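Local coordinates for protein CRISPR-associated endonuclease Cas12b (Alicyclobacillus acidoterrestris, PDB 5U31) that cleaves DNA as an RNA-guided CRISPR nuclease, recognising a target next to a protospacer adjacent motif and cutting it with a metal-dependent RuvC domain, at residues G33-E47 and M221-E233. The protein carries 3 engineered substitutions. Numbering follows the deposited sequence.
With SO4 (sulfate ion), chain F; nucleotides of chain C.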
# COMPACT_ATOMS: atom_id res chain seq x y z
N GLY A 33 26.36 19.30 9.84
CA GLY A 33 27.07 18.41 10.74
C GLY A 33 26.87 16.95 10.38
O GLY A 33 27.82 16.17 10.34
N VAL A 34 25.62 16.57 10.11
CA VAL A 34 25.33 15.19 9.73
C VAL A 34 26.03 14.84 8.42
O VAL A 34 26.61 13.76 8.27
CB VAL A 34 23.82 14.95 9.65
CG1 VAL A 34 23.53 13.60 9.03
CG2 VAL A 34 23.19 15.03 11.02
N ARG A 35 26.01 15.77 7.46
CA ARG A 35 26.69 15.52 6.20
C ARG A 35 28.19 15.35 6.41
O ARG A 35 28.82 14.49 5.78
CB ARG A 35 26.42 16.66 5.22
CG ARG A 35 26.92 16.42 3.81
CD ARG A 35 26.59 17.59 2.91
NE ARG A 35 26.95 17.35 1.51
CZ ARG A 35 26.08 16.99 0.57
NH1 ARG A 35 24.80 16.83 0.86
NH2 ARG A 35 26.50 16.80 -0.68
N TYR A 36 28.78 16.14 7.31
CA TYR A 36 30.21 16.04 7.57
C TYR A 36 30.58 14.66 8.09
O TYR A 36 31.53 14.03 7.60
CB TYR A 36 30.65 17.14 8.56
CG TYR A 36 32.01 16.89 9.16
CD1 TYR A 36 32.14 16.46 10.48
CD2 TYR A 36 33.17 17.06 8.41
CE1 TYR A 36 33.39 16.22 11.02
CE2 TYR A 36 34.41 16.82 8.95
CZ TYR A 36 34.52 16.40 10.25
OH TYR A 36 35.76 16.16 10.79
N TYR A 37 29.84 14.16 9.09
CA TYR A 37 30.17 12.86 9.67
C TYR A 37 29.80 11.73 8.72
O TYR A 37 30.52 10.72 8.64
CB TYR A 37 29.45 12.69 11.01
CG TYR A 37 29.96 13.61 12.09
CD1 TYR A 37 31.24 13.47 12.61
CD2 TYR A 37 29.15 14.60 12.62
CE1 TYR A 37 31.71 14.31 13.61
CE2 TYR A 37 29.60 15.44 13.62
CZ TYR A 37 30.88 15.29 14.11
OH TYR A 37 31.31 16.14 15.10
N THR A 38 28.68 11.86 8.01
CA THR A 38 28.31 10.84 7.04
C THR A 38 29.36 10.72 5.94
O THR A 38 29.79 9.61 5.61
CB THR A 38 26.94 11.17 6.45
OG1 THR A 38 25.96 11.17 7.50
CG2 THR A 38 26.55 10.13 5.43
N GLU A 39 29.82 11.84 5.40
CA GLU A 39 30.88 11.79 4.41
C GLU A 39 32.14 11.15 4.97
O GLU A 39 32.84 10.42 4.26
CB GLU A 39 31.17 13.20 3.89
CG GLU A 39 32.19 13.30 2.79
CD GLU A 39 32.33 14.72 2.29
OE1 GLU A 39 31.30 15.39 2.09
OE2 GLU A 39 33.48 15.17 2.11
N TRP A 40 32.44 11.37 6.26
CA TRP A 40 33.58 10.70 6.89
C TRP A 40 33.38 9.19 6.90
O TRP A 40 34.29 8.43 6.56
CB TRP A 40 33.78 11.22 8.31
CG TRP A 40 35.00 12.05 8.46
CD1 TRP A 40 35.05 13.40 8.60
CD2 TRP A 40 36.35 11.59 8.45
NE1 TRP A 40 36.35 13.81 8.69
CE2 TRP A 40 37.17 12.72 8.60
CE3 TRP A 40 36.95 10.34 8.34
CZ2 TRP A 40 38.56 12.63 8.64
CZ3 TRP A 40 38.32 10.25 8.37
CH2 TRP A 40 39.11 11.39 8.52
N LEU A 41 32.19 8.75 7.32
CA LEU A 41 31.90 7.32 7.35
C LEU A 41 32.07 6.68 5.98
O LEU A 41 32.59 5.56 5.87
CB LEU A 41 30.49 7.09 7.88
CG LEU A 41 30.26 7.41 9.35
CD1 LEU A 41 28.78 7.30 9.70
CD2 LEU A 41 31.09 6.48 10.22
N SER A 42 31.66 7.38 4.92
CA SER A 42 31.76 6.81 3.58
C SER A 42 33.20 6.63 3.14
O SER A 42 33.51 5.72 2.37
CB SER A 42 31.01 7.69 2.57
OG SER A 42 31.56 9.00 2.52
N LEU A 43 34.11 7.49 3.62
CA LEU A 43 35.52 7.31 3.29
C LEU A 43 36.12 6.14 4.06
O LEU A 43 36.91 5.36 3.50
CB LEU A 43 36.30 8.59 3.56
CG LEU A 43 35.82 9.81 2.76
CD1 LEU A 43 36.58 11.04 3.16
CD2 LEU A 43 35.96 9.56 1.27
N LEU A 44 35.78 6.00 5.35
CA LEU A 44 36.26 4.84 6.10
C LEU A 44 35.82 3.54 5.44
O LEU A 44 36.55 2.54 5.48
CB LEU A 44 35.77 4.90 7.54
CG LEU A 44 36.12 6.15 8.33
CD1 LEU A 44 35.46 6.12 9.70
CD2 LEU A 44 37.63 6.29 8.46
N ARG A 45 34.64 3.54 4.83
CA ARG A 45 34.09 2.35 4.19
C ARG A 45 34.95 1.91 3.01
O ARG A 45 35.07 0.70 2.76
CB ARG A 45 32.66 2.64 3.75
CG ARG A 45 31.96 1.53 3.01
CD ARG A 45 30.53 1.92 2.71
NE ARG A 45 29.87 0.93 1.87
CZ ARG A 45 29.80 1.00 0.55
NH1 ARG A 45 30.35 2.03 -0.08
NH2 ARG A 45 29.19 0.05 -0.14
N GLN A 46 35.57 2.86 2.31
CA GLN A 46 36.42 2.65 1.13
C GLN A 46 35.90 1.54 0.22
O GLN A 46 36.62 0.61 -0.16
CB GLN A 46 37.88 2.42 1.53
CG GLN A 46 38.11 1.46 2.67
CD GLN A 46 39.35 1.83 3.46
OE1 GLN A 46 40.47 1.50 3.07
NE2 GLN A 46 39.14 2.51 4.58
N GLU A 47 34.63 1.66 -0.14
CA GLU A 47 34.02 0.88 -1.21
C GLU A 47 33.33 1.84 -2.16
O GLU A 47 33.22 3.04 -1.88
CB GLU A 47 33.04 -0.16 -0.66
CG GLU A 47 33.70 -1.29 0.10
CD GLU A 47 32.69 -2.21 0.77
OE1 GLU A 47 32.19 -1.86 1.85
OE2 GLU A 47 32.41 -3.29 0.21
N MSE A 221 24.00 15.31 15.80
CA MSE A 221 24.50 15.16 14.44
C MSE A 221 25.16 13.81 14.20
O MSE A 221 24.96 13.20 13.15
CB MSE A 221 25.51 16.26 14.14
CG MSE A 221 24.92 17.64 14.19
SE MSE A 221 26.36 18.92 14.34
CE MSE A 221 25.30 20.55 14.41
N PHE A 222 25.94 13.34 15.17
CA PHE A 222 26.70 12.11 14.96
C PHE A 222 25.79 10.89 14.96
O PHE A 222 25.95 9.99 14.13
CB PHE A 222 27.79 11.98 16.02
CG PHE A 222 28.80 10.93 15.71
CD1 PHE A 222 29.64 11.05 14.61
CD2 PHE A 222 28.93 9.81 16.51
CE1 PHE A 222 30.57 10.08 14.32
CE2 PHE A 222 29.86 8.84 16.23
CZ PHE A 222 30.68 8.97 15.13
N GLN A 223 24.82 10.84 15.89
CA GLN A 223 23.89 9.71 15.89
C GLN A 223 23.12 9.62 14.58
O GLN A 223 22.97 8.53 14.02
CB GLN A 223 22.92 9.81 17.06
CG GLN A 223 21.94 8.66 17.09
CD GLN A 223 20.98 8.71 18.26
OE1 GLN A 223 21.22 9.40 19.25
NE2 GLN A 223 19.87 7.98 18.13
N GLN A 224 22.65 10.75 14.07
CA GLN A 224 21.86 10.72 12.85
C GLN A 224 22.68 10.33 11.63
O GLN A 224 22.12 9.90 10.62
CB GLN A 224 21.19 12.08 12.63
CG GLN A 224 20.06 12.35 13.62
CD GLN A 224 19.20 13.53 13.24
OE1 GLN A 224 18.44 13.48 12.27
NE2 GLN A 224 19.30 14.61 14.01
N ALA A 225 24.01 10.44 11.72
CA ALA A 225 24.88 9.96 10.66
C ALA A 225 25.07 8.45 10.75
O ALA A 225 25.09 7.76 9.73
CB ALA A 225 26.23 10.67 10.72
N ILE A 226 25.21 7.94 11.97
CA ILE A 226 25.27 6.50 12.18
C ILE A 226 23.99 5.83 11.71
O ILE A 226 24.02 4.79 11.03
CB ILE A 226 25.56 6.20 13.67
CG1 ILE A 226 26.89 6.81 14.10
CG2 ILE A 226 25.56 4.71 13.92
CD1 ILE A 226 28.10 6.12 13.50
N GLU A 227 22.84 6.43 12.04
CA GLU A 227 21.55 5.84 11.68
C GLU A 227 21.43 5.63 10.18
O GLU A 227 21.19 4.51 9.71
CB GLU A 227 20.42 6.74 12.17
CG GLU A 227 20.36 6.88 13.65
CD GLU A 227 19.41 7.98 14.04
OE1 GLU A 227 19.41 8.39 15.22
OE2 GLU A 227 18.66 8.43 13.16
N ARG A 228 21.58 6.70 9.40
CA ARG A 228 21.41 6.58 7.96
C ARG A 228 22.46 5.67 7.35
O ARG A 228 22.21 5.03 6.32
CB ARG A 228 21.45 7.97 7.32
CG ARG A 228 22.80 8.62 7.36
CD ARG A 228 22.74 10.06 6.90
NE ARG A 228 22.26 10.19 5.53
CZ ARG A 228 21.15 10.83 5.18
NH1 ARG A 228 20.40 11.42 6.10
NH2 ARG A 228 20.80 10.90 3.90
N MSE A 229 23.62 5.58 7.98
CA MSE A 229 24.71 4.76 7.48
C MSE A 229 24.47 3.28 7.76
O MSE A 229 24.95 2.41 7.05
CB MSE A 229 26.02 5.21 8.10
CG MSE A 229 27.21 4.99 7.20
SE MSE A 229 26.96 5.90 5.51
CE MSE A 229 28.64 5.37 4.68
N MSE A 230 23.71 3.02 8.82
CA MSE A 230 23.38 1.65 9.16
C MSE A 230 22.29 1.08 8.26
O MSE A 230 22.45 -0.01 7.71
CB MSE A 230 22.95 1.56 10.62
CG MSE A 230 24.11 1.64 11.58
SE MSE A 230 23.52 1.59 13.43
CE MSE A 230 25.19 1.08 14.29
N SER A 231 21.18 1.81 8.09
CA SER A 231 20.10 1.29 7.26
C SER A 231 20.54 1.15 5.82
O SER A 231 20.11 0.22 5.12
CB SER A 231 18.86 2.17 7.36
OG SER A 231 18.97 3.33 6.55
N TRP A 232 21.39 2.05 5.34
CA TRP A 232 21.86 1.95 3.97
C TRP A 232 22.73 0.72 3.77
O TRP A 232 22.55 -0.03 2.81
CB TRP A 232 22.59 3.23 3.59
CG TRP A 232 23.32 3.19 2.32
CD1 TRP A 232 22.79 3.24 1.06
CD2 TRP A 232 24.74 3.13 2.17
NE1 TRP A 232 23.80 3.20 0.13
CE2 TRP A 232 25.01 3.13 0.78
CE3 TRP A 232 25.80 3.07 3.06
CZ2 TRP A 232 26.30 3.08 0.28
CZ3 TRP A 232 27.08 3.01 2.56
CH2 TRP A 232 27.32 3.01 1.18
N GLU A 233 23.67 0.49 4.69
CA GLU A 233 24.48 -0.73 4.61
C GLU A 233 23.60 -1.97 4.71
O GLU A 233 23.88 -2.99 4.06
CB GLU A 233 25.53 -0.74 5.72
CG GLU A 233 26.78 0.06 5.41
CD GLU A 233 27.74 -0.67 4.50
OE1 GLU A 233 27.35 -1.71 3.91
OE2 GLU A 233 28.89 -0.22 4.37
S SO4 F . 38.69 16.93 8.01
O1 SO4 F . 37.99 16.35 6.87
O2 SO4 F . 40.13 16.86 7.76
O3 SO4 F . 38.27 18.32 8.19
O4 SO4 F . 38.39 16.18 9.23
P DT C 19 18.41 2.23 15.44
OP1 DT C 19 19.61 2.26 16.30
OP2 DT C 19 17.50 1.07 15.54
O5' DT C 19 17.47 3.54 15.60
C5' DT C 19 18.05 4.82 15.62
C4' DT C 19 17.05 5.92 15.26
O4' DT C 19 16.18 5.51 14.20
C3' DT C 19 16.09 6.33 16.35
O3' DT C 19 16.75 7.13 17.32
C2' DT C 19 15.11 7.16 15.53
C1' DT C 19 15.05 6.37 14.21
N1 DT C 19 13.81 5.56 14.08
C2 DT C 19 12.64 6.18 13.69
O2 DT C 19 12.56 7.37 13.43
N3 DT C 19 11.56 5.34 13.62
C4 DT C 19 11.53 3.99 13.89
O4 DT C 19 10.50 3.33 13.79
C5 DT C 19 12.78 3.41 14.29
C7 DT C 19 12.87 1.95 14.62
C6 DT C 19 13.85 4.22 14.37
P DT C 17 14.81 -5.24 6.54
OP1 DT C 17 15.76 -6.18 5.88
OP2 DT C 17 13.92 -5.69 7.63
O5' DT C 17 15.63 -4.00 7.13
C5' DT C 17 16.46 -3.22 6.29
C4' DT C 17 16.96 -2.00 7.04
O4' DT C 17 16.09 -0.86 6.76
C3' DT C 17 16.99 -2.14 8.57
O3' DT C 17 18.24 -1.70 9.07
C2' DT C 17 15.85 -1.24 9.04
C1' DT C 17 15.85 -0.17 7.96
N1 DT C 17 14.56 0.57 7.83
C2 DT C 17 14.58 1.86 7.37
O2 DT C 17 15.60 2.44 7.04
N3 DT C 17 13.35 2.46 7.29
C4 DT C 17 12.13 1.91 7.62
O4 DT C 17 11.08 2.52 7.51
C5 DT C 17 12.18 0.55 8.10
C7 DT C 17 10.92 -0.16 8.49
C6 DT C 17 13.38 -0.05 8.19
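Glu233 OE2 is gripped twice: Arg45 NE donates to it at 2.9 Å in a salt bridge, and the hydroxyl of Tyr104, on helix 93-107, bonds to the same oxygen. The Arg45 bond is bent, with an N-H...O angle of 132°; OE2 lies in the guanidinium plane, yet the donor meets it from above the carboxylate plane. Extended from CG to NE, with CG anti to the backbone N, the Arg45 chain carries its guanidinium across to helix 216-257, between Trp232 and Glu233, and one guanidinium face rests on Trp232, whose CH2 stands 3.3 Å from Arg45 CZ. The indole is steeply tilted against that face, its plane 63° from the guanidinium, and its NE1 is held by Ala379 O. Glu47 CB covers the opposite face, while the Glu47 carboxylate pairs chiefly with Arg101.

Towards the N-terminal ends of both segments, the helices cross at -48°, their axes 8.1 Å apart at closest approach, and mesh knobs-into-holes. Ala225 fits among Val34, Tyr37, Thr38 and Leu41, its CB 3.3 Å from Thr38 OG1, a hydroxyl already bonded to Val34 O. Val34 in turn enters a hole lined by Met221, Gln224, Ala225 and Arg228. Met229, a selenomethionine that turns at its second torsion, runs antiparallel to the Leu41 side chain and brings CE beside Ser42 CA. Near Met221, Phe222 presents its CD1 edge to one face of Tyr37 in a T-shaped stack with nearly perpendicular planes; Tyr36 covers the other face.

This packing joins two long helices of REC1, and Gln223, Glu227 and Ser231 on helix 216-257 meet the bound DNA. The nearby positive charge of Arg45 probably favours the ionised form of the buried Glu233; Arg45, with Arg101 on Glu47, probably offsets the repulsion between the two carboxylates.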